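Local coordinates for xylose isomerase domain protein (Alicyclobacillus acidocaldarius subsp. acidocaldarius, PDB 3U0H) that probably acts as an isomerase built on the xylose isomerase-like TIM barrel, though its exact substrate remains to be defined, at residues A[164-169]-A[174-179]; A[157-162]-A[191-196]; A[126-131]-A[136-141]; A[199-204]-A[236-241]. One frame throughout, in Å; residues are numbered along the deposited sequence.

Contact 1 of 4, residues A[164-169]-A[174-179]; sequences TFWEAI and VGALVD
Trp166 lays its indole along the backbone of Val174, Gly175 and Ala176, and the ring meets all three residues in turn. From CB, which leaves the helix toward the strand, CG is carried anti to the residue's own carbonyl carbon (chi1 -62°). CD1 then meets a methyl of Val174, with CG1 3.9 Å away. The carbonyl oxygen Val174 O stands over one face of the indole, offset toward the rim. Next along the ring, NE1 points to the carbonyl of Gly175, which lies at the edge near the ring plane; NE1 is 3.4 Å from Gly175 O and the N-H...O angle is 137°, so this hydrogen bond is weak. The same carbonyl is also paired in the sheet with the backbone of Leu140. Helix 159-169 here covers the outside of a TIM barrel, its 164-169 portion running at 144° to strand 174-179, which it precedes in the chain. Toward its tip the indole lies against the main chain of Gly175, Trp166 CZ2 being 3.5 Å from Gly175 CA. CZ2 finally reaches the small methyl of Ala176, with CB 4.1 Å away. One turn on, Ile169 brings CD1 to 4.0 Å from Val174 CG1, the two branched side chains crossing at about a right angle; Ile169 and Val174 both also touch Leu140 of the adjoining strand.

Contact 2 of 4, residues A[157-162]-A[191-196]; sequences QSLADL and DDLAQL
Leu159 reaches across to 191-196 with a single methyl, CD2, which meets all three of its partners there. The nearest is a backbone carbonyl: Leu159 CD2 lies 3.6 Å from Asp192 O. The same methyl is 4.2 Å from Leu196 CD1 and 4.3 Å from Leu193 CD2, a loose apolar grouping that leucine suits because it is long enough to carry one methyl across. With CG anti to the backbone N (chi1 176°), the Leu159 side chain extends from the first turn of its helix toward the other segment. Polar groups in the next shell cap that turn. Ser158, the N-cap, accepts from Asp161 N at OG over 3.0 Å with an N-H...O angle of 168°, while Glu188 takes the backbone N-H of Leu159. Asp161 in turn uses the anti side of OD2 to receive Gln157 N, 2.9 Å away, and its other oxygen forms a salt bridge with Arg115 of the second subunit. On the far side, the carboxylate of Asp192 is bonded to the backbone N of His189, and Leu193 packs on Val178 and Leu238. No hydrogen bond spans the two segments themselves; Glu188 supplies a polar link from just outside, and the segments meet through van der Waals contact.

Contact 3 of 4, residues A[126-131]-A[136-141]; sequences QVAVEL and MRVGLE
Met136 N donates to Leu131 O across 3.4 Å, the one hydrogen bond between the segments; at 160° it is fairly straight, but its length makes it weak. It spans the short connection from Leu131 to Met136, just before strand 137-141. Asn173 adds a second polar link, its ND2 bonding to both Ala128 O and Met136 O, so that one carboxamide ties the helix to the residue that leads into the strand. Beneath these bonds lies an apolar interface centred on Val138, whose CB faces the helix. Its CG1 is anti to the backbone N (chi1 178°), which leaves CG2 to do the touching: Val138 CG2 is 3.7 Å from Leu131 CD1, the two side chains crossing at about a right angle. The same methyl comes 3.9 Å from Ala128 CA, a close approach to the helix backbone that the small alanine permits. Val127 CG1 touches it more distantly, at 4.4 Å from Val138 CG2. Met136, deposited as selenomethionine, meets Leu131 only near its base, with the two CB atoms 4.4 Å apart; the rest of its flexible chain leads away, and the residue also packs on Ala90 of helix 86-95. Compact beta-branched and aliphatic residues thus suit this layer between the barrel sheet and its outer helix. Dispersion probably supplies most of the contact, while the weak backbone bond and the two bonds of Asn173 add polar links at its edge.

Contact 4 of 4, residues A[199-204]-A[236-241]; sequences EKVVYV and RGLYLA
Leu238 spreads its two methyls between Val201 and Val204, giving one to each. CD2 turns to the first valine, lying 3.8 Å from Val201 CG1, and these two side chains pass each other at a slant. CD1 goes to the second, 3.7 Å from Val204 CG1, and here leucine and valine reach toward each other tip to tip. A fork of this kind suits the place, since a single residue can fill the step between two valines of the same strand. That both valines face the helix is not what plain alternation along a strand would give, because they are three residues apart; Val202, whose psi of -43° departs from extended values, shifts the alternation between them. One turn after Leu238, the short methyl of Ala241 just reaches the other branch of the first valine, Ala241 CB being 4.2 Å from Val201 CG2. No hydrogen bond crosses between the two segments. Tyr243, in the loop after the helix, also touches Val201 and Val204, and strand 246-249 flanks Val204 through Val247. The segment axes, 10.5 Å apart at their closest, make an angle of 148°, so the helix runs back against the strand it follows. This is the strand-to-helix packing of a beta-alpha-beta crossover, in which strand 201-206, helix 231-241 and strand 246-249 form one unit of the TIM barrel.

How the contacts relate
Contacts 1, 3 and 4 join outer helices to three successive barrel strands, and contact 1 holds the middle one. Its strand bonds to contact 3 through Gly175 N and Val138 O, 2.7 Å apart, and to contact 4 through Ala176 N and Lys200 O, also 2.7 Å. Contact 2 shares helix 159-169 with contact 1, their centres about 9 Å apart, and reaches contact 4 where Leu196 CD1 lies 3.8 Å from Val201 CG2. Contacts 3 and 4 are farther apart, about 17 Å between centres. Glu141 and Asp179 close the strands of contacts 3 and 1 at the C-terminal barrel end, where TIM-barrel enzymes characteristically place their active sites.

Contact 1 of 4, residues A[164-169]-A[174-179]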
loop_
_atom_site.group_PDB
_atom_site.type_symbol
_atom_site.label_atom_id
_atom_site.label_comp_id
_atom_site.label_asym_id
_atom_site.label_seq_id
_atom_site.Cartn_x
_atom_site.Cartn_y
_atom_site.Cartn_z
ATOM N N THR A 164 -2.329 18.372 -8.961
ATOM C CA THR A 164 -1.042 18.191 -8.266
ATOM C C THR A 164 -1.326 17.705 -6.838
ATOM O O THR A 164 -0.592 16.889 -6.295
ATOM C CB THR A 164 -0.185 19.447 -8.240
ATOM O OG1 THR A 164 -0.855 20.436 -7.419
ATOM C CG2 THR A 164 0.006 19.999 -9.699
ATOM N N PHE A 165 -2.439 18.107 -6.257
ATOM C CA PHE A 165 -2.719 17.758 -4.839
ATOM C C PHE A 165 -3.052 16.276 -4.707
ATOM O O PHE A 165 -2.630 15.657 -3.733
ATOM C CB PHE A 165 -3.785 18.671 -4.262
ATOM C CG PHE A 165 -4.076 18.463 -2.790
ATOM C CD1 PHE A 165 -3.061 18.464 -1.846
ATOM C CD2 PHE A 165 -5.376 18.328 -2.353
ATOM C CE1 PHE A 165 -3.333 18.297 -0.516
ATOM C CE2 PHE A 165 -5.640 18.131 -1.005
ATOM C CZ PHE A 165 -4.617 18.125 -0.088
ATOM N N TRP A 166 -3.700 15.686 -5.727
ATOM C CA TRP A 166 -3.805 14.218 -5.847
ATOM C C TRP A 166 -2.525 13.461 -5.620
ATOM O O TRP A 166 -2.515 12.401 -5.078
ATOM C CB TRP A 166 -4.391 13.789 -7.204
ATOM C CG TRP A 166 -5.800 14.279 -7.453
ATOM C CD1 TRP A 166 -6.737 14.703 -6.507
ATOM C CD2 TRP A 166 -6.495 14.327 -8.734
ATOM N NE1 TRP A 166 -7.915 15.027 -7.094
ATOM C CE2 TRP A 166 -7.811 14.895 -8.456
ATOM C CE3 TRP A 166 -6.128 14.067 -10.053
ATOM C CZ2 TRP A 166 -8.751 15.113 -9.461
ATOM C CZ3 TRP A 166 -7.085 14.297 -11.058
ATOM C CH2 TRP A 166 -8.376 14.799 -10.761
ATOM N N GLU A 167 -1.421 13.975 -6.047
ATOM C CA GLU A 167 -0.149 13.286 -5.852
ATOM C C GLU A 167 0.229 13.263 -4.371
ATOM O O GLU A 167 0.771 12.316 -3.900
ATOM C CB GLU A 167 0.951 14.022 -6.632
ATOM C CG GLU A 167 0.768 14.074 -8.156
ATOM C CD GLU A 167 1.900 14.839 -8.890
ATOM O OE1 GLU A 167 3.086 14.808 -8.443
ATOM O OE2 GLU A 167 1.589 15.484 -9.933
ATOM N N ALA A 168 -0.068 14.336 -3.641
ATOM C CA ALA A 168 0.292 14.405 -2.204
ATOM C C ALA A 168 -0.494 13.323 -1.470
ATOM O O ALA A 168 0.044 12.578 -0.656
ATOM C CB ALA A 168 -0.007 15.808 -1.634
ATOM N N ILE A 169 -1.779 13.231 -1.825
ATOM C CA ILE A 169 -2.723 12.339 -1.176
ATOM C C ILE A 169 -2.325 10.880 -1.474
ATOM O O ILE A 169 -2.329 10.043 -0.587
ATOM C CB ILE A 169 -4.207 12.596 -1.665
ATOM C CG1 ILE A 169 -4.685 14.055 -1.376
ATOM C CG2 ILE A 169 -5.127 11.541 -1.040
ATOM C CD1 ILE A 169 -5.995 14.528 -2.093
ATOM N N VAL A 174 -9.410 9.069 -5.579
ATOM C CA VAL A 174 -9.667 10.502 -5.317
ATOM C C VAL A 174 -9.709 11.280 -6.600
ATOM O O VAL A 174 -8.798 11.187 -7.408
ATOM C CB VAL A 174 -8.663 11.141 -4.322
ATOM C CG1 VAL A 174 -8.951 12.623 -4.052
ATOM C CG2 VAL A 174 -8.755 10.386 -3.000
ATOM N N GLY A 175 -10.809 12.037 -6.779
ATOM C CA GLY A 175 -11.004 12.832 -7.979
ATOM C C GLY A 175 -11.571 14.205 -7.688
ATOM O O GLY A 175 -11.249 14.810 -6.684
ATOM N N ALA A 176 -12.444 14.656 -8.559
ATOM C CA ALA A 176 -12.943 15.981 -8.483
ATOM C C ALA A 176 -14.475 16.032 -8.340
ATOM O O ALA A 176 -15.227 15.253 -8.933
ATOM C CB ALA A 176 -12.455 16.786 -9.731
ATOM N N LEU A 177 -14.940 16.990 -7.561
ATOM C CA LEU A 177 -16.341 17.455 -7.654
ATOM C C LEU A 177 -16.163 18.682 -8.523
ATOM O O LEU A 177 -15.480 19.595 -8.117
ATOM C CB LEU A 177 -16.898 17.835 -6.251
ATOM C CG LEU A 177 -18.425 18.052 -6.052
ATOM C CD1 LEU A 177 -18.716 18.371 -4.569
ATOM C CD2 LEU A 177 -18.929 19.226 -6.904
ATOM N N VAL A 178 -16.774 18.704 -9.694
ATOM C CA VAL A 178 -16.636 19.777 -10.598
ATOM C C VAL A 178 -17.882 20.653 -10.564
ATOM O O VAL A 178 -18.961 20.238 -10.987
ATOM C CB VAL A 178 -16.460 19.251 -12.050
ATOM C CG1 VAL A 178 -16.289 20.449 -12.992
ATOM C CG2 VAL A 178 -15.280 18.297 -12.151
ATOM N N ASP A 179 -17.722 21.902 -10.143
ATOM C CA ASP A 179 -18.847 22.865 -10.047
ATOM C C ASP A 179 -18.712 23.907 -11.166
ATOM O O ASP A 179 -17.632 24.417 -11.322
ATOM C CB ASP A 179 -18.728 23.536 -8.692
ATOM C CG ASP A 179 -19.905 24.454 -8.369
ATOM O OD1 ASP A 179 -20.326 25.249 -9.260
ATOM O OD2 ASP A 179 -20.374 24.378 -7.177
#

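Contact 2 of 4, residues A[157-162]-A[191-196]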
loop_
_atom_site.group_PDB
_atom_site.type_symbol
_atom_site.label_atom_id
_atom_site.label_comp_id
_atom_site.label_asym_id
_atom_site.label_seq_id
_atom_site.Cartn_x
_atom_site.Cartn_y
_atom_site.Cartn_z
ATOM N N GLN A 157 -6.908 26.433 -6.270
ATOM C CA GLN A 157 -7.800 27.437 -6.921
ATOM C C GLN A 157 -8.273 27.047 -8.296
ATOM O O GLN A 157 -8.924 27.851 -9.007
ATOM C CB GLN A 157 -7.099 28.786 -7.002
ATOM C CG GLN A 157 -6.844 29.351 -5.610
ATOM C CD GLN A 157 -5.915 30.524 -5.599
ATOM O OE1 GLN A 157 -5.581 31.095 -6.636
ATOM N NE2 GLN A 157 -5.512 30.911 -4.405
ATOM N N SER A 158 -8.060 25.773 -8.616
ATOM C CA SER A 158 -8.299 25.280 -9.949
ATOM C C SER A 158 -8.126 23.779 -10.034
ATOM O O SER A 158 -7.491 23.149 -9.180
ATOM C CB SER A 158 -7.277 25.896 -10.904
ATOM O OG SER A 158 -5.983 25.281 -10.675
ATOM N N LEU A 159 -8.655 23.230 -11.110
ATOM C CA LEU A 159 -8.482 21.841 -11.413
ATOM C C LEU A 159 -7.006 21.451 -11.558
ATOM O O LEU A 159 -6.613 20.415 -11.076
ATOM C CB LEU A 159 -9.224 21.519 -12.702
ATOM C CG LEU A 159 -9.048 20.093 -13.184
ATOM C CD1 LEU A 159 -9.527 19.144 -12.031
ATOM C CD2 LEU A 159 -9.774 19.863 -14.524
ATOM N N ALA A 160 -6.215 22.263 -12.228
ATOM C CA ALA A 160 -4.736 22.008 -12.388
ATOM C C ALA A 160 -4.068 21.905 -11.014
ATOM O O ALA A 160 -3.286 21.009 -10.750
ATOM C CB ALA A 160 -4.022 23.091 -13.268
ATOM N N ASP A 161 -4.408 22.818 -10.124
ATOM C CA ASP A 161 -3.916 22.747 -8.740
ATOM C C ASP A 161 -4.351 21.438 -8.060
ATOM O O ASP A 161 -3.536 20.747 -7.430
ATOM C CB ASP A 161 -4.453 23.898 -7.885
ATOM C CG ASP A 161 -3.868 25.257 -8.239
ATOM O OD1 ASP A 161 -2.996 25.346 -9.115
ATOM O OD2 ASP A 161 -4.359 26.246 -7.637
ATOM N N LEU A 162 -5.648 21.148 -8.150
ATOM C CA LEU A 162 -6.183 19.939 -7.554
ATOM C C LEU A 162 -5.457 18.686 -8.044
ATOM O O LEU A 162 -5.219 17.769 -7.244
ATOM C CB LEU A 162 -7.677 19.788 -7.822
ATOM C CG LEU A 162 -8.349 18.520 -7.222
ATOM C CD1 LEU A 162 -8.148 18.421 -5.723
ATOM C CD2 LEU A 162 -9.866 18.476 -7.558
ATOM N N ASP A 191 -12.135 21.748 -22.690
ATOM C CA ASP A 191 -11.104 20.709 -22.852
ATOM C C ASP A 191 -10.423 20.333 -21.522
ATOM O O ASP A 191 -9.886 19.243 -21.411
ATOM C CB ASP A 191 -9.998 21.081 -23.911
ATOM C CG ASP A 191 -10.547 21.278 -25.328
ATOM O OD1 ASP A 191 -11.692 20.853 -25.604
ATOM O OD2 ASP A 191 -9.813 21.836 -26.185
ATOM N N ASP A 192 -10.406 21.228 -20.543
ATOM C CA ASP A 192 -9.858 20.868 -19.239
ATOM C C ASP A 192 -10.626 19.697 -18.604
ATOM O O ASP A 192 -10.042 18.783 -17.985
ATOM C CB ASP A 192 -9.853 22.081 -18.310
ATOM C CG ASP A 192 -8.893 23.161 -18.782
ATOM O OD1 ASP A 192 -7.684 22.856 -18.941
ATOM O OD2 ASP A 192 -9.348 24.313 -18.992
ATOM N N LEU A 193 -11.940 19.712 -18.848
ATOM C CA LEU A 193 -12.858 18.731 -18.324
ATOM C C LEU A 193 -12.925 17.527 -19.204
ATOM O O LEU A 193 -13.004 16.429 -18.690
ATOM C CB LEU A 193 -14.228 19.342 -18.182
ATOM C CG LEU A 193 -14.288 20.611 -17.357
ATOM C CD1 LEU A 193 -15.722 21.129 -17.311
ATOM C CD2 LEU A 193 -13.764 20.363 -15.948
ATOM N N ALA A 194 -12.896 17.703 -20.526
ATOM C CA ALA A 194 -12.894 16.563 -21.445
ATOM C C ALA A 194 -11.669 15.625 -21.297
ATOM O O ALA A 194 -11.741 14.452 -21.649
ATOM C CB ALA A 194 -13.009 17.012 -22.913
ATOM N N GLN A 195 -10.550 16.136 -20.814
ATOM C CA GLN A 195 -9.345 15.339 -20.804
ATOM C C GLN A 195 -9.214 14.599 -19.501
ATOM O O GLN A 195 -8.243 13.910 -19.304
ATOM C CB GLN A 195 -8.165 16.249 -21.105
ATOM C CG GLN A 195 -8.057 16.462 -22.646
ATOM C CD GLN A 195 -7.496 17.825 -23.061
ATOM O OE1 GLN A 195 -7.007 18.582 -22.211
ATOM N NE2 GLN A 195 -7.596 18.164 -24.360
ATOM N N LEU A 196 -10.159 14.785 -18.568
ATOM C CA LEU A 196 -10.175 14.008 -17.291
ATOM C C LEU A 196 -10.560 12.550 -17.489
ATOM O O LEU A 196 -11.529 12.267 -18.164
ATOM C CB LEU A 196 -11.161 14.573 -16.286
ATOM C CG LEU A 196 -10.757 15.837 -15.591
ATOM C CD1 LEU A 196 -11.937 16.272 -14.759
ATOM C CD2 LEU A 196 -9.498 15.607 -14.755
#

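Contact 3 of 4, residues A[126-131]-A[136-141]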
loop_
_atom_site.group_PDB
_atom_site.type_symbol
_atom_site.label_atom_id
_atom_site.label_comp_id
_atom_site.label_asym_id
_atom_site.label_seq_id
_atom_site.Cartn_x
_atom_site.Cartn_y
_atom_site.Cartn_z
ATOM N N GLN A 126 -6.375 8.935 4.383
ATOM C CA GLN A 126 -7.036 8.068 5.375
ATOM C C GLN A 126 -8.541 7.953 5.070
ATOM O O GLN A 126 -9.104 6.879 5.128
ATOM C CB GLN A 126 -6.777 8.559 6.785
ATOM C CG GLN A 126 -5.353 8.313 7.296
ATOM C CD GLN A 126 -5.124 8.878 8.705
ATOM O OE1 GLN A 126 -5.482 10.005 9.007
ATOM N NE2 GLN A 126 -4.545 8.087 9.556
ATOM N N VAL A 127 -9.188 9.044 4.719
ATOM C CA VAL A 127 -10.595 8.981 4.383
ATOM C C VAL A 127 -10.799 8.103 3.152
ATOM O O VAL A 127 -11.659 7.214 3.172
ATOM C CB VAL A 127 -11.166 10.369 4.197
ATOM C CG1 VAL A 127 -12.552 10.355 3.524
ATOM C CG2 VAL A 127 -11.253 11.062 5.557
ATOM N N ALA A 128 -9.990 8.322 2.118
ATOM C CA ALA A 128 -10.136 7.598 0.869
ATOM C C ALA A 128 -9.912 6.120 1.088
ATOM O O ALA A 128 -10.612 5.305 0.545
ATOM C CB ALA A 128 -9.120 8.101 -0.132
ATOM N N VAL A 129 -8.922 5.779 1.887
ATOM C CA VAL A 129 -8.652 4.399 2.236
ATOM C C VAL A 129 -9.814 3.718 2.965
ATOM O O VAL A 129 -10.130 2.567 2.635
ATOM C CB VAL A 129 -7.354 4.253 3.053
ATOM C CG1 VAL A 129 -7.219 2.841 3.664
ATOM C CG2 VAL A 129 -6.159 4.610 2.168
ATOM N N GLU A 130 -10.507 4.397 3.874
ATOM C CA GLU A 130 -11.638 3.755 4.572
ATOM C C GLU A 130 -12.713 3.449 3.548
ATOM O O GLU A 130 -13.584 2.597 3.791
ATOM C CB GLU A 130 -12.256 4.629 5.690
ATOM C CG GLU A 130 -11.373 4.781 6.914
ATOM C CD GLU A 130 -11.024 3.427 7.484
ATOM O OE1 GLU A 130 -11.953 2.621 7.643
ATOM O OE2 GLU A 130 -9.839 3.134 7.705
ATOM N N LEU A 131 -12.650 4.109 2.400
ATOM C CA LEU A 131 -13.764 3.958 1.435
ATOM C C LEU A 131 -13.472 2.945 0.312
ATOM O O LEU A 131 -14.363 2.580 -0.450
ATOM C CB LEU A 131 -14.190 5.325 0.870
ATOM C CG LEU A 131 -14.823 6.326 1.853
ATOM C CD1 LEU A 131 -14.857 7.696 1.165
ATOM C CD2 LEU A 131 -16.249 5.943 2.259
HETATM N N MSE A 136 -16.179 3.271 -3.241
HETATM C CA MSE A 136 -16.634 4.654 -3.303
HETATM C C MSE A 136 -15.445 5.567 -3.564
HETATM O O MSE A 136 -14.271 5.286 -3.201
HETATM C CB MSE A 136 -17.406 5.002 -2.044
HETATM C CG MSE A 136 -18.823 4.395 -1.947
HETATM SE SE MSE A 136 -19.650 4.690 -0.179
HETATM C CE MSE A 136 -20.833 6.213 -0.520
ATOM N N ARG A 137 -15.724 6.640 -4.264
ATOM C CA ARG A 137 -14.671 7.603 -4.542
ATOM C C ARG A 137 -14.902 8.896 -3.783
ATOM O O ARG A 137 -16.050 9.256 -3.454
ATOM C CB ARG A 137 -14.584 7.891 -6.047
ATOM C CG ARG A 137 -14.057 6.759 -6.942
ATOM C CD ARG A 137 -14.464 6.966 -8.417
ATOM N NE ARG A 137 -15.929 6.922 -8.561
ATOM C CZ ARG A 137 -16.653 7.656 -9.386
ATOM N NH1 ARG A 137 -16.126 8.528 -10.198
ATOM N NH2 ARG A 137 -17.938 7.503 -9.386
ATOM N N VAL A 138 -13.784 9.583 -3.525
ATOM C CA VAL A 138 -13.731 10.884 -2.935
ATOM C C VAL A 138 -13.594 11.922 -4.050
ATOM O O VAL A 138 -12.710 11.872 -4.885
ATOM C CB VAL A 138 -12.535 10.985 -1.941
ATOM C CG1 VAL A 138 -12.405 12.406 -1.313
ATOM C CG2 VAL A 138 -12.685 9.930 -0.866
ATOM N N GLY A 139 -14.507 12.851 -4.095
ATOM C CA GLY A 139 -14.356 13.975 -4.992
ATOM C C GLY A 139 -14.127 15.237 -4.181
ATOM O O GLY A 139 -14.831 15.531 -3.208
ATOM N N LEU A 140 -13.097 15.957 -4.563
ATOM C CA LEU A 140 -12.656 17.132 -3.848
ATOM C C LEU A 140 -13.082 18.289 -4.722
ATOM O O LEU A 140 -12.730 18.350 -5.892
ATOM C CB LEU A 140 -11.125 17.096 -3.692
ATOM C CG LEU A 140 -10.598 16.004 -2.816
ATOM C CD1 LEU A 140 -9.077 15.993 -2.639
ATOM C CD2 LEU A 140 -11.263 16.025 -1.435
ATOM N N GLU A 141 -13.869 19.178 -4.162
ATOM C CA GLU A 141 -14.246 20.389 -4.840
ATOM C C GLU A 141 -13.198 21.507 -4.811
ATOM O O GLU A 141 -13.001 22.131 -3.776
ATOM C CB GLU A 141 -15.566 20.896 -4.253
ATOM C CG GLU A 141 -16.130 22.098 -4.999
ATOM C CD GLU A 141 -17.475 22.555 -4.424
ATOM O OE1 GLU A 141 -17.975 21.995 -3.420
ATOM O OE2 GLU A 141 -18.053 23.480 -5.009
#

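Contact 4 of 4, residues A[199-204]-A[236-241]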
loop_
_atom_site.group_PDB
_atom_site.type_symbol
_atom_site.label_atom_id
_atom_site.label_comp_id
_atom_site.label_asym_id
_atom_site.label_seq_id
_atom_site.Cartn_x
_atom_site.Cartn_y
_atom_site.Cartn_z
ATOM N N GLU A 199 -13.395 8.387 -14.266
ATOM C CA GLU A 199 -13.526 8.027 -12.889
ATOM C C GLU A 199 -13.097 9.209 -12.013
ATOM O O GLU A 199 -13.409 9.227 -10.815
ATOM C CB GLU A 199 -12.712 6.780 -12.543
ATOM C CG GLU A 199 -11.191 6.969 -12.611
ATOM C CD GLU A 199 -10.665 6.638 -13.986
ATOM O OE1 GLU A 199 -11.535 6.468 -14.891
ATOM O OE2 GLU A 199 -9.416 6.492 -14.138
ATOM N N LYS A 200 -12.445 10.207 -12.610
ATOM C CA LYS A 200 -12.049 11.405 -11.840
ATOM C C LYS A 200 -13.128 12.492 -11.718
ATOM O O LYS A 200 -13.045 13.376 -10.830
ATOM C CB LYS A 200 -10.785 11.980 -12.392
ATOM C CG LYS A 200 -9.627 11.034 -12.249
ATOM C CD LYS A 200 -9.162 10.933 -10.815
ATOM C CE LYS A 200 -7.805 10.186 -10.740
ATOM N NZ LYS A 200 -8.012 8.855 -10.067
ATOM N N VAL A 201 -14.183 12.382 -12.536
ATOM C CA VAL A 201 -15.384 13.194 -12.348
ATOM C C VAL A 201 -16.351 12.425 -11.411
ATOM O O VAL A 201 -17.086 11.483 -11.843
ATOM C CB VAL A 201 -16.064 13.549 -13.669
ATOM C CG1 VAL A 201 -17.148 14.597 -13.412
ATOM C CG2 VAL A 201 -15.066 14.055 -14.694
ATOM N N VAL A 202 -16.309 12.803 -10.128
ATOM C CA VAL A 202 -16.998 12.082 -9.069
ATOM C C VAL A 202 -18.424 12.615 -8.944
ATOM O O VAL A 202 -19.337 11.840 -8.754
ATOM C CB VAL A 202 -16.236 12.232 -7.729
ATOM C CG1 VAL A 202 -16.961 11.523 -6.576
ATOM C CG2 VAL A 202 -14.788 11.681 -7.852
ATOM N N TYR A 203 -18.602 13.945 -9.001
ATOM C CA TYR A 203 -19.886 14.546 -8.805
ATOM C C TYR A 203 -19.829 15.950 -9.401
ATOM O O TYR A 203 -18.769 16.511 -9.585
ATOM C CB TYR A 203 -20.241 14.515 -7.292
ATOM C CG TYR A 203 -21.637 14.993 -6.855
ATOM C CD1 TYR A 203 -22.785 14.531 -7.485
ATOM C CD2 TYR A 203 -21.793 15.874 -5.775
ATOM C CE1 TYR A 203 -24.038 14.979 -7.098
ATOM C CE2 TYR A 203 -23.061 16.299 -5.339
ATOM C CZ TYR A 203 -24.170 15.853 -6.012
ATOM O OH TYR A 203 -25.436 16.259 -5.633
ATOM N N VAL A 204 -20.982 16.474 -9.770
ATOM C CA VAL A 204 -21.035 17.657 -10.584
ATOM C C VAL A 204 -22.052 18.630 -10.028
ATOM O O VAL A 204 -23.154 18.229 -9.613
ATOM C CB VAL A 204 -21.384 17.276 -12.030
ATOM C CG1 VAL A 204 -21.585 18.528 -12.875
ATOM C CG2 VAL A 204 -20.275 16.372 -12.576
ATOM N N ARG A 236 -20.855 19.392 -21.901
ATOM C CA ARG A 236 -20.398 18.598 -22.991
ATOM C C ARG A 236 -19.045 18.020 -22.558
ATOM O O ARG A 236 -18.795 16.846 -22.725
ATOM C CB ARG A 236 -20.283 19.434 -24.260
ATOM C CG ARG A 236 -19.863 18.643 -25.517
ATOM C CD ARG A 236 -19.294 19.565 -26.584
ATOM N NE ARG A 236 -20.267 20.534 -26.976
ATOM C CZ ARG A 236 -20.070 21.847 -27.184
ATOM N NH1 ARG A 236 -18.903 22.476 -27.010
ATOM N NH2 ARG A 236 -21.110 22.548 -27.582
ATOM N N GLY A 237 -18.198 18.853 -21.970
ATOM C CA GLY A 237 -16.869 18.425 -21.587
ATOM C C GLY A 237 -16.969 17.277 -20.602
ATOM O O GLY A 237 -16.246 16.350 -20.712
ATOM N N LEU A 238 -17.888 17.378 -19.648
ATOM C CA LEU A 238 -18.027 16.381 -18.630
ATOM C C LEU A 238 -18.510 15.115 -19.322
ATOM O O LEU A 238 -17.915 14.036 -19.100
ATOM C CB LEU A 238 -19.001 16.867 -17.529
ATOM C CG LEU A 238 -18.326 17.971 -16.706
ATOM C CD1 LEU A 238 -19.281 18.727 -15.794
ATOM C CD2 LEU A 238 -17.137 17.346 -15.970
ATOM N N TYR A 239 -19.518 15.272 -20.208
ATOM C CA TYR A 239 -20.010 14.166 -21.007
ATOM C C TYR A 239 -18.905 13.464 -21.817
ATOM O O TYR A 239 -18.892 12.237 -21.857
ATOM C CB TYR A 239 -21.173 14.549 -21.940
ATOM C CG TYR A 239 -21.891 13.340 -22.569
ATOM C CD1 TYR A 239 -22.877 12.635 -21.874
ATOM C CD2 TYR A 239 -21.578 12.902 -23.844
ATOM C CE1 TYR A 239 -23.517 11.533 -22.450
ATOM C CE2 TYR A 239 -22.208 11.801 -24.431
ATOM C CZ TYR A 239 -23.167 11.124 -23.733
ATOM O OH TYR A 239 -23.772 10.041 -24.310
ATOM N N LEU A 240 -18.001 14.199 -22.460
ATOM C CA LEU A 240 -16.928 13.534 -23.262
ATOM C C LEU A 240 -15.858 12.885 -22.337
ATOM O O LEU A 240 -15.273 11.856 -22.657
ATOM C CB LEU A 240 -16.257 14.509 -24.218
ATOM C CG LEU A 240 -17.094 15.051 -25.362
ATOM C CD1 LEU A 240 -16.381 16.304 -25.890
ATOM C CD2 LEU A 240 -17.320 14.000 -26.466
ATOM N N ALA A 241 -15.634 13.473 -21.169
ATOM C CA ALA A 241 -14.907 12.767 -20.112
ATOM C C ALA A 241 -15.449 11.384 -19.867
ATOM O O ALA A 241 -14.680 10.485 -19.599
ATOM C CB ALA A 241 -14.951 13.545 -18.833
#